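Local coordinates for centrosomal protein 120 (Oreochromis niloticus, PDB 6EWH) that probably serves in centriole assembly and cilium formation as a centrosomal and basal-body protein, of which this chain is the second C2 domain, at residues Leu8-Ile13 with His19-Ala24; Leu33-Ala38 with Pro108-His113; Thr124-Ser129 with Val174-Arg179; Gly133-Thr136 with Ala142-Val145. The protein carries 1 engineered substitution. All coordinates share one frame; numbering follows the deposited sequence.

Contact 1: residues Leu8-Ile13 with His19-Ala24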
loop_
_atom_site.group_PDB
_atom_site.type_symbol
_atom_site.label_atom_id
_atom_site.label_comp_id
_atom_site.label_asym_id
_atom_site.label_seq_id
_atom_site.Cartn_x
_atom_site.Cartn_y
_atom_site.Cartn_z
ATOM N N LEU A 8 13.964 12.899 -10.219
ATOM C CA LEU A 8 14.287 12.207 -8.978
ATOM C C LEU A 8 13.819 10.760 -9.071
ATOM O O LEU A 8 12.639 10.497 -9.322
ATOM C CB LEU A 8 13.601 12.902 -7.802
ATOM C CG LEU A 8 14.253 14.162 -7.231
ATOM C CD1 LEU A 8 13.432 14.706 -6.066
ATOM C CD2 LEU A 8 15.688 13.881 -6.797
ATOM N N GLU A 9 14.748 9.823 -8.872
ATOM C CA GLU A 9 14.451 8.399 -8.935
ATOM C C GLU A 9 15.057 7.682 -7.737
ATOM O O GLU A 9 16.110 8.073 -7.226
ATOM C CB GLU A 9 14.986 7.767 -10.226
ATOM C CG GLU A 9 14.101 7.994 -11.437
ATOM C CD GLU A 9 14.593 7.257 -12.667
ATOM O OE1 GLU A 9 15.811 6.990 -12.760
ATOM O OE2 GLU A 9 13.757 6.941 -13.541
ATOM N N ALA A 10 14.377 6.623 -7.296
ATOM C CA ALA A 10 14.859 5.776 -6.208
ATOM C C ALA A 10 15.735 4.681 -6.805
ATOM O O ALA A 10 15.236 3.774 -7.479
ATOM C CB ALA A 10 13.686 5.177 -5.436
ATOM N N ILE A 11 17.036 4.757 -6.547
ATOM C CA ILE A 11 18.025 3.904 -7.196
ATOM C C ILE A 11 18.431 2.805 -6.225
ATOM O O ILE A 11 19.059 3.072 -5.194
ATOM C CB ILE A 11 19.241 4.718 -7.655
ATOM C CG1 ILE A 11 18.807 5.797 -8.649
ATOM C CG2 ILE A 11 20.293 3.801 -8.256
ATOM C CD1 ILE A 11 19.883 6.820 -8.944
ATOM N N LEU A 12 18.092 1.562 -6.564
ATOM C CA LEU A 12 18.471 0.431 -5.730
ATOM C C LEU A 12 19.986 0.294 -5.674
ATOM O O LEU A 12 20.659 0.267 -6.708
ATOM C CB LEU A 12 17.863 -0.857 -6.284
ATOM C CG LEU A 12 18.367 -2.149 -5.630
ATOM C CD1 LEU A 12 18.059 -2.176 -4.134
ATOM C CD2 LEU A 12 17.797 -3.376 -6.324
ATOM N N ILE A 13 20.517 0.216 -4.458
ATOM C CA ILE A 13 21.918 -0.126 -4.231
ATOM C C ILE A 13 21.951 -1.603 -3.853
ATOM O O ILE A 13 21.741 -1.947 -2.680
ATOM C CB ILE A 13 22.543 0.769 -3.149
ATOM C CG1 ILE A 13 22.284 2.244 -3.467
ATOM C CG2 ILE A 13 24.037 0.506 -3.027
ATOM C CD1 ILE A 13 22.758 2.672 -4.840
ATOM N N HIS A 19 17.629 1.982 -1.015
ATOM C CA HIS A 19 17.429 2.758 -2.232
ATOM C C HIS A 19 17.987 4.160 -2.028
ATOM O O HIS A 19 17.638 4.832 -1.054
ATOM C CB HIS A 19 15.933 2.844 -2.550
ATOM C CG HIS A 19 15.276 1.509 -2.723
ATOM N ND1 HIS A 19 14.993 0.676 -1.662
ATOM C CD2 HIS A 19 14.860 0.858 -3.835
ATOM C CE1 HIS A 19 14.427 -0.430 -2.112
ATOM N NE2 HIS A 19 14.334 -0.344 -3.427
ATOM N N GLN A 20 18.858 4.603 -2.939
ATOM C CA GLN A 20 19.392 5.961 -2.889
ATOM C C GLN A 20 18.473 6.904 -3.657
ATOM O O GLN A 20 18.130 6.639 -4.813
ATOM C CB GLN A 20 20.796 6.009 -3.496
ATOM C CG GLN A 20 21.396 7.423 -3.580
ATOM C CD GLN A 20 21.828 7.968 -2.226
ATOM O OE1 GLN A 20 22.431 7.262 -1.417
ATOM N NE2 GLN A 20 21.506 9.235 -1.971
ATOM N N VAL A 21 18.075 8.000 -3.011
ATOM C CA VAL A 21 17.270 9.049 -3.630
ATOM C C VAL A 21 18.024 10.365 -3.491
ATOM O O VAL A 21 18.243 10.852 -2.374
ATOM C CB VAL A 21 15.866 9.150 -3.012
ATOM C CG1 VAL A 21 15.072 10.270 -3.695
ATOM C CG2 VAL A 21 15.136 7.823 -3.134
ATOM N N GLY A 22 18.426 10.935 -4.620
ATOM C CA GLY A 22 19.222 12.137 -4.617
ATOM C C GLY A 22 20.697 11.811 -4.709
ATOM O O GLY A 22 21.109 10.656 -4.557
ATOM N N PRO A 23 21.524 12.825 -4.967
ATOM C CA PRO A 23 22.968 12.580 -5.092
ATOM C C PRO A 23 23.537 11.997 -3.808
ATOM O O PRO A 23 23.276 12.493 -2.707
ATOM C CB PRO A 23 23.544 13.967 -5.402
ATOM C CG PRO A 23 22.512 14.934 -4.923
ATOM C CD PRO A 23 21.181 14.250 -5.093
ATOM N N ALA A 24 24.318 10.922 -3.959
ATOM C CA ALA A 24 24.764 10.139 -2.812
ATOM C C ALA A 24 25.688 10.909 -1.878
ATOM O O ALA A 24 25.809 10.543 -0.703
ATOM C CB ALA A 24 25.432 8.841 -3.280
HETATM O O HOH W 1 18.601 9.189 -6.868
#
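A short antiparallel beta hairpin at one edge of the mixed sheet of this C2 domain pairs Ile11 with Gln20 and Leu12 with His19. Ile11 and Gln20 make the hydrogen-bonded pair. Ile11 N donates to Gln20 O at 2.8 Å, almost straight at 172°, and Gln20 N returns a bond of 2.7 Å to Ile11 O. That same carbonyl oxygen also receives a CA-H contact from His19. In the non-hydrogen-bonded pair next to it, Leu12 CD1 lies over one face of the His19 imidazole, shifted toward the rim, while ND1 of the ring is bonded to Arg92 O on strand 87-95. Ile13 and Gln20 run alongside each other, with Ile13 CG1 4.0 Å from Gln20 CB. Beyond that point the Gln20 chain bends at chi2 (73°) and its amide leaves the hairpin: OE1 binds Arg94, and NE2 reaches both Gly22 O and Cys27 O. Ala10 CB meets Val21 CG2 at 3.8 Å, and Phe103 of helix 97-105 packs on both residues. Past the paired residues a water joins the two segments, donating to Glu9 O at 2.8 Å and accepting from Gly22 N at 2.9 Å.

Contact 2: residues Leu33-Ala38 with Pro108-His113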
loop_
_atom_site.group_PDB
_atom_site.type_symbol
_atom_site.label_atom_id
_atom_site.label_comp_id
_atom_site.label_asym_id
_atom_site.label_seq_id
_atom_site.Cartn_x
_atom_site.Cartn_y
_atom_site.Cartn_z
ATOM N N LEU A 33 10.314 3.715 4.582
ATOM C CA LEU A 33 8.986 3.924 4.013
ATOM C C LEU A 33 8.238 2.598 4.115
ATOM O O LEU A 33 8.733 1.569 3.639
ATOM C CB LEU A 33 9.129 4.343 2.558
ATOM C CG LEU A 33 7.815 4.489 1.794
ATOM C CD1 LEU A 33 6.962 5.631 2.367
ATOM C CD2 LEU A 33 8.121 4.765 0.324
ATOM N N SER A 34 7.059 2.609 4.744
ATOM C CA SER A 34 6.366 1.364 5.032
ATOM C C SER A 34 4.898 1.449 4.650
ATOM O O SER A 34 4.276 2.520 4.670
ATOM C CB SER A 34 6.460 0.964 6.511
ATOM O OG SER A 34 5.832 1.920 7.332
ATOM N N VAL A 35 4.357 0.288 4.291
ATOM C CA VAL A 35 2.945 0.123 3.952
ATOM C C VAL A 35 2.407 -1.006 4.818
ATOM O O VAL A 35 2.992 -2.095 4.856
ATOM C CB VAL A 35 2.771 -0.245 2.472
ATOM C CG1 VAL A 35 1.279 -0.454 2.148
ATOM C CG2 VAL A 35 3.361 0.831 1.583
ATOM N N THR A 36 1.299 -0.756 5.511
ATOM C CA THR A 36 0.669 -1.768 6.353
ATOM C C THR A 36 -0.758 -1.974 5.873
ATOM O O THR A 36 -1.532 -1.011 5.771
ATOM C CB THR A 36 0.657 -1.353 7.825
ATOM O OG1 THR A 36 1.985 -1.104 8.269
ATOM C CG2 THR A 36 0.016 -2.464 8.678
ATOM N N VAL A 37 -1.094 -3.217 5.565
ATOM C CA VAL A 37 -2.476 -3.606 5.301
ATOM C C VAL A 37 -3.046 -4.172 6.595
ATOM O O VAL A 37 -2.557 -5.178 7.124
ATOM C CB VAL A 37 -2.596 -4.575 4.112
ATOM C CG1 VAL A 37 -2.107 -3.893 2.832
ATOM C CG2 VAL A 37 -1.841 -5.896 4.348
ATOM N N ALA A 38 -4.053 -3.491 7.135
ATOM C CA ALA A 38 -4.500 -3.718 8.509
ATOM C C ALA A 38 -5.766 -4.559 8.649
ATOM O O ALA A 38 -5.862 -5.359 9.590
ATOM C CB ALA A 38 -4.685 -2.375 9.224
ATOM N N PRO A 108 3.444 8.675 -8.356
ATOM C CA PRO A 108 2.052 8.272 -8.566
ATOM C C PRO A 108 1.574 7.480 -7.363
ATOM O O PRO A 108 2.363 6.981 -6.558
ATOM C CB PRO A 108 2.131 7.378 -9.804
ATOM C CG PRO A 108 3.499 6.803 -9.743
ATOM C CD PRO A 108 4.376 7.888 -9.182
ATOM N N SER A 109 0.258 7.386 -7.232
ATOM C CA SER A 109 -0.292 6.671 -6.091
ATOM C C SER A 109 0.122 5.204 -6.100
ATOM O O SER A 109 0.359 4.591 -7.146
ATOM C CB SER A 109 -1.818 6.786 -6.057
ATOM O OG SER A 109 -2.215 8.075 -5.616
ATOM N N LEU A 110 0.249 4.661 -4.899
ATOM C CA LEU A 110 0.413 3.230 -4.738
ATOM C C LEU A 110 -0.909 2.559 -5.096
ATOM O O LEU A 110 -1.973 3.007 -4.668
ATOM C CB LEU A 110 0.759 2.975 -3.273
ATOM C CG LEU A 110 1.107 1.591 -2.761
ATOM C CD1 LEU A 110 2.454 1.192 -3.298
ATOM C CD2 LEU A 110 1.131 1.651 -1.249
ATOM N N GLN A 111 -0.848 1.505 -5.907
ATOM C CA GLN A 111 -2.038 0.746 -6.275
ATOM C C GLN A 111 -1.983 -0.612 -5.591
ATOM O O GLN A 111 -1.166 -1.470 -5.935
ATOM C CB GLN A 111 -2.188 0.616 -7.789
ATOM C CG GLN A 111 -2.835 1.837 -8.426
ATOM C CD GLN A 111 -3.043 1.679 -9.919
ATOM O OE1 GLN A 111 -2.217 1.086 -10.614
ATOM N NE2 GLN A 111 -4.153 2.207 -10.420
ATOM N N ILE A 112 -2.859 -0.809 -4.613
ATOM C CA ILE A 112 -2.896 -2.068 -3.869
ATOM C C ILE A 112 -4.025 -2.912 -4.435
ATOM O O ILE A 112 -5.175 -2.463 -4.486
ATOM C CB ILE A 112 -3.074 -1.831 -2.366
ATOM C CG1 ILE A 112 -1.907 -0.994 -1.828
ATOM C CG2 ILE A 112 -3.204 -3.174 -1.644
ATOM C CD1 ILE A 112 -2.087 -0.575 -0.388
ATOM N N HIS A 113 -3.701 -4.130 -4.853
ATOM C CA HIS A 113 -4.645 -5.024 -5.509
ATOM C C HIS A 113 -5.023 -6.152 -4.567
ATOM O O HIS A 113 -4.157 -6.738 -3.909
ATOM C CB HIS A 113 -4.008 -5.651 -6.750
ATOM C CG HIS A 113 -3.824 -4.694 -7.883
ATOM N ND1 HIS A 113 -4.624 -4.714 -9.006
ATOM C CD2 HIS A 113 -2.947 -3.679 -8.062
ATOM C CE1 HIS A 113 -4.240 -3.756 -9.831
ATOM N NE2 HIS A 113 -3.228 -3.110 -9.280
#
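Neither segment brings a flat group to the meeting of Val35 with Leu110 and Ile112; the aromatic side chain that touches all three is Tyr64 of strand 60-66. The contact itself is made by branched aliphatic carbons alone. Val35 and Leu110 point at each other tip to tip, and Leu110 CD2 rests against both methyls of the valine, 3.7 Å from Val35 CG2 and 4.0 Å from Val35 CG1. Leu110 carries its CG opposite the backbone N (chi1 -175°), which extends the branch across the interior toward Val35. This residue was modelled in two conformers, and the distances hold for one of them. Ile112, two residues further along the same strand, offers its terminal methyl: Ile112 CD1 lies 4.2 Å from Val35 CG1, a looser approach. Val35 is thus met by two side chains from the same face of strand 110-116. The CA atoms of Val35 and Leu110 are 9.6 Å apart, as expected for strands of two facing sheets that meet through side chains. This is the hydrophobic core of the C2 beta sandwich. Strand 29-41 runs between strands 87-95 and 171-180 in the mixed sheet, and strand 110-116 between 60-66 and 119-126 in the antiparallel one; Val174 touches Val35 and Ile112, and Val126 packs on Ile112.

Contact 3: residues Thr124-Ser129 with Val174-Arg179; sequences TDVSLS and VAVTLR
Apolar packing between the two sheets of the C2 beta sandwich brings Val126 of strand 119-126 against Val174 and Val176 of strand 171-180. The closest pair is Val126 CG1 with Val176 CG1, 3.7 Å apart, in the conformer of Val176 described here, one of two modelled. These two side chains do not meet end on; they slide past each other in opposite directions. With CG1 opposite the backbone N (chi1 -179°), Val126 turns one methyl to each valine: CG1 to Val176, and CG2 to Val174, with Val126 CG2 4.4 Å from Val174 CG1. Phe149 of strand 143-150 touches both Val126 and Val174 and extends this buried apolar patch.

No hydrogen bond crosses between the segments. Backbone bonds tie Val126 to Leu110 in one sheet and Val176 to Val145 in the other. Directly after Val126 the chain leaves its strand for helix 128-133. Ser127 sits at the N-cap there, its CB pointing away from strand 171-180, and Ser127 OG takes the hydrogen bond of Ala130 N in the first turn.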
loop_
_atom_site.group_PDB
_atom_site.type_symbol
_atom_site.label_atom_id
_atom_site.label_comp_id
_atom_site.label_asym_id
_atom_site.label_seq_id
_atom_site.Cartn_x
_atom_site.Cartn_y
_atom_site.Cartn_z
ATOM N N THR A 124 -7.053 -0.279 -5.082
ATOM C CA THR A 124 -7.321 1.022 -4.499
ATOM C C THR A 124 -6.062 1.868 -4.604
ATOM O O THR A 124 -4.944 1.347 -4.602
ATOM C CB THR A 124 -7.835 0.902 -3.050
ATOM O OG1 THR A 124 -8.335 2.171 -2.611
ATOM C CG2 THR A 124 -6.725 0.445 -2.106
ATOM N N ASP A 125 -6.261 3.176 -4.726
ATOM C CA ASP A 125 -5.178 4.140 -4.868
ATOM C C ASP A 125 -4.834 4.714 -3.506
ATOM O O ASP A 125 -5.708 5.257 -2.820
ATOM C CB ASP A 125 -5.640 5.310 -5.743
ATOM C CG ASP A 125 -5.499 5.037 -7.215
ATOM O OD1 ASP A 125 -5.647 3.871 -7.623
ATOM O OD2 ASP A 125 -5.233 5.999 -7.965
ATOM N N VAL A 126 -3.557 4.634 -3.134
ATOM C CA VAL A 126 -3.071 5.180 -1.872
ATOM C C VAL A 126 -2.025 6.238 -2.192
ATOM O O VAL A 126 -0.973 5.929 -2.762
ATOM C CB VAL A 126 -2.496 4.084 -0.967
ATOM C CG1 VAL A 126 -2.018 4.689 0.327
ATOM C CG2 VAL A 126 -3.561 3.020 -0.703
ATOM N N SER A 127 -2.311 7.480 -1.835
ATOM C CA SER A 127 -1.471 8.586 -2.269
ATOM C C SER A 127 -0.171 8.601 -1.478
ATOM O O SER A 127 -0.188 8.626 -0.244
ATOM C CB SER A 127 -2.211 9.899 -2.065
ATOM O OG SER A 127 -1.390 10.996 -2.421
ATOM N N LEU A 128 0.956 8.595 -2.186
ATOM C CA LEU A 128 2.216 8.885 -1.518
ATOM C C LEU A 128 2.439 10.381 -1.379
ATOM O O LEU A 128 3.092 10.813 -0.424
ATOM C CB LEU A 128 3.390 8.247 -2.259
ATOM C CG LEU A 128 3.386 6.719 -2.309
ATOM C CD1 LEU A 128 4.536 6.229 -3.151
ATOM C CD2 LEU A 128 3.456 6.135 -0.908
ATOM N N SER A 129 1.923 11.180 -2.318
ATOM C CA SER A 129 2.059 12.627 -2.188
ATOM C C SER A 129 1.330 13.145 -0.958
ATOM O O SER A 129 1.780 14.112 -0.330
ATOM C CB SER A 129 1.570 13.333 -3.455
ATOM O OG SER A 129 0.188 13.117 -3.665
ATOM N N VAL A 174 -5.402 0.785 5.329
ATOM C CA VAL A 174 -3.982 0.889 4.987
ATOM C C VAL A 174 -3.356 2.032 5.770
ATOM O O VAL A 174 -3.949 3.106 5.903
ATOM C CB VAL A 174 -3.787 1.131 3.481
ATOM C CG1 VAL A 174 -2.303 1.158 3.116
ATOM C CG2 VAL A 174 -4.517 0.084 2.657
ATOM N N ALA A 175 -2.130 1.820 6.242
ATOM C CA ALA A 175 -1.325 2.892 6.801
ATOM C C ALA A 175 -0.020 2.959 6.028
ATOM O O ALA A 175 0.660 1.941 5.867
ATOM C CB ALA A 175 -1.021 2.632 8.279
ATOM N N VAL A 176 0.325 4.144 5.543
ATOM C CA VAL A 176 1.622 4.390 4.921
ATOM C C VAL A 176 2.390 5.348 5.816
ATOM O O VAL A 176 1.843 6.360 6.264
ATOM C CB VAL A 176 1.489 4.942 3.489
ATOM C CG1 VAL A 176 0.836 3.906 2.582
ATOM C CG2 VAL A 176 0.705 6.255 3.473
ATOM N N THR A 177 3.656 5.021 6.091
ATOM C CA THR A 177 4.446 5.788 7.051
ATOM C C THR A 177 5.828 6.088 6.489
ATOM O O THR A 177 6.432 5.255 5.811
ATOM C CB THR A 177 4.580 4.987 8.366
ATOM O OG1 THR A 177 3.300 4.900 9.001
ATOM C CG2 THR A 177 5.563 5.647 9.344
ATOM N N LEU A 178 6.315 7.296 6.753
ATOM C CA LEU A 178 7.694 7.668 6.462
ATOM C C LEU A 178 8.349 8.120 7.758
ATOM O O LEU A 178 7.757 8.892 8.515
ATOM C CB LEU A 178 7.725 8.801 5.437
ATOM C CG LEU A 178 9.115 9.328 5.073
ATOM C CD1 LEU A 178 9.933 8.271 4.326
ATOM C CD2 LEU A 178 9.027 10.604 4.267
ATOM N N ARG A 179 9.563 7.633 8.024
ATOM C CA ARG A 179 10.273 8.085 9.214
ATOM C C ARG A 179 11.770 8.019 8.965
ATOM O O ARG A 179 12.242 7.231 8.142
ATOM C CB ARG A 179 9.910 7.230 10.437
ATOM C CG ARG A 179 10.281 5.768 10.293
ATOM C CD ARG A 179 9.765 4.948 11.460
ATOM N NE ARG A 179 10.121 3.539 11.308
ATOM C CZ ARG A 179 11.314 3.032 11.588
ATOM N NH1 ARG A 179 12.289 3.808 12.041
ATOM N NH2 ARG A 179 11.538 1.735 11.407
#

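Contact 4: residues Gly133-Thr136 with Ala142-Val145; sequences GIST and AATV
An inverse gamma turn centred on Ser135 is the odd feature here, and both Ser135 and Ile134 before it press on strand 143-150, at the edge of the mixed sheet of the C2 sandwich. The turn, at backbone angles of -87° and 67°, is closed by a weak bond of 2.9 Å from Thr136 N to Ile134 O. It comes just after helix 128-133 and starts the loop that returns the chain to the strand.

Ile134 does most of the reaching. Its CG1 stands between the backbone N and the carbonyl carbon (chi1 59°), one of the less common choices for isoleucine, and this swings the long branch over toward the strand. The terminal methyl ends up in a tight spot: Ile134 CD1 is 3.2 Å from Thr144 O and 3.7 Å from Val145 CG2. The isoleucine and valine side chains cross at a slant, with Ile134 CG1 also 4.2 Å from Val145 CG2.

Ala143 points its methyl at the turn. Ala143 CB is 3.8 Å from Ile134 O and 3.7 Å from Ser135 CA, and Leu131 of the helix packs on this alanine and on Val145 as well. Within the sheet the strand is bonded to strand 171-180, Ala143 with Leu178 and Val145 with Val176, and Ser135 also touches Leu178. Ser135 OG lies against Ala143 CB at 3.4 Å, while its hydrogen bond goes back to Leu131 O of the helix.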
loop_
_atom_site.group_PDB
_atom_site.type_symbol
_atom_site.label_atom_id
_atom_site.label_comp_id
_atom_site.label_asym_id
_atom_site.label_seq_id
_atom_site.Cartn_x
_atom_site.Cartn_y
_atom_site.Cartn_z
ATOM N N GLY A 133 3.080 15.322 1.970
ATOM C CA GLY A 133 2.544 16.603 2.403
ATOM C C GLY A 133 2.505 16.781 3.910
ATOM O O GLY A 133 2.573 17.910 4.406
ATOM N N ILE A 134 2.392 15.684 4.659
ATOM C CA ILE A 134 2.359 15.757 6.115
ATOM C C ILE A 134 3.691 15.359 6.750
ATOM O O ILE A 134 3.781 15.264 7.980
ATOM C CB ILE A 134 1.187 14.960 6.707
ATOM C CG1 ILE A 134 1.284 13.491 6.287
ATOM C CG2 ILE A 134 -0.141 15.574 6.277
ATOM C CD1 ILE A 134 0.594 12.552 7.237
ATOM N N SER A 135 4.727 15.113 5.943
ATOM C CA SER A 135 6.033 14.700 6.470
ATOM C C SER A 135 6.846 15.947 6.821
ATOM O O SER A 135 7.870 16.265 6.218
ATOM C CB SER A 135 6.755 13.804 5.470
ATOM O OG SER A 135 6.048 12.584 5.268
ATOM N N THR A 136 6.361 16.655 7.838
ATOM C CA THR A 136 6.846 17.991 8.157
ATOM C C THR A 136 7.633 18.078 9.459
ATOM O O THR A 136 8.033 19.181 9.841
ATOM C CB THR A 136 5.674 18.976 8.225
ATOM O OG1 THR A 136 4.706 18.488 9.166
ATOM C CG2 THR A 136 5.018 19.129 6.854
ATOM N N ALA A 142 7.665 10.138 13.163
ATOM C CA ALA A 142 7.191 9.512 11.941
ATOM C C ALA A 142 5.962 10.252 11.430
ATOM O O ALA A 142 5.226 10.881 12.193
ATOM C CB ALA A 142 6.828 8.050 12.212
ATOM N N ALA A 143 5.758 10.194 10.117
ATOM C CA ALA A 143 4.560 10.728 9.479
ATOM C C ALA A 143 3.756 9.566 8.910
ATOM O O ALA A 143 4.322 8.688 8.255
ATOM C CB ALA A 143 4.939 11.680 8.341
ATOM N N THR A 144 2.438 9.566 9.144
ATOM C CA THR A 144 1.599 8.443 8.737
ATOM C C THR A 144 0.285 8.938 8.154
ATOM O O THR A 144 -0.350 9.846 8.704
ATOM C CB THR A 144 1.277 7.522 9.928
ATOM O OG1 THR A 144 2.487 6.958 10.433
ATOM C CG2 THR A 144 0.341 6.388 9.502
ATOM N N VAL A 145 -0.119 8.326 7.045
ATOM C CA VAL A 145 -1.471 8.462 6.514
ATOM C C VAL A 145 -2.150 7.121 6.723
ATOM O O VAL A 145 -1.669 6.096 6.231
ATOM C CB VAL A 145 -1.472 8.835 5.028
ATOM C CG1 VAL A 145 -2.901 8.868 4.510
ATOM C CG2 VAL A 145 -0.823 10.184 4.835
#

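In the fold
Contacts 2 and 3 are the core pair: their centres lie 6 Å apart, both rest on aliphatic side chains with no hydrogen bond across them, and each joins the mixed sheet to the four-stranded one. Their strands are also neighbours within each sheet, through bonds such as Thr36 N to Ala175 O and Leu110 O to Val126 N. Contacts 1 and 4 lie nearer the surface, at the two outermost strands of the mixed sheet, with centres 20 Å apart. Contact 1 relies on backbone hydrogen bonds and a water, whereas contact 4 has no hydrogen bond across it and packs a turn onto a strand. Contact 4 is nested in the chain loop closed by contact 3.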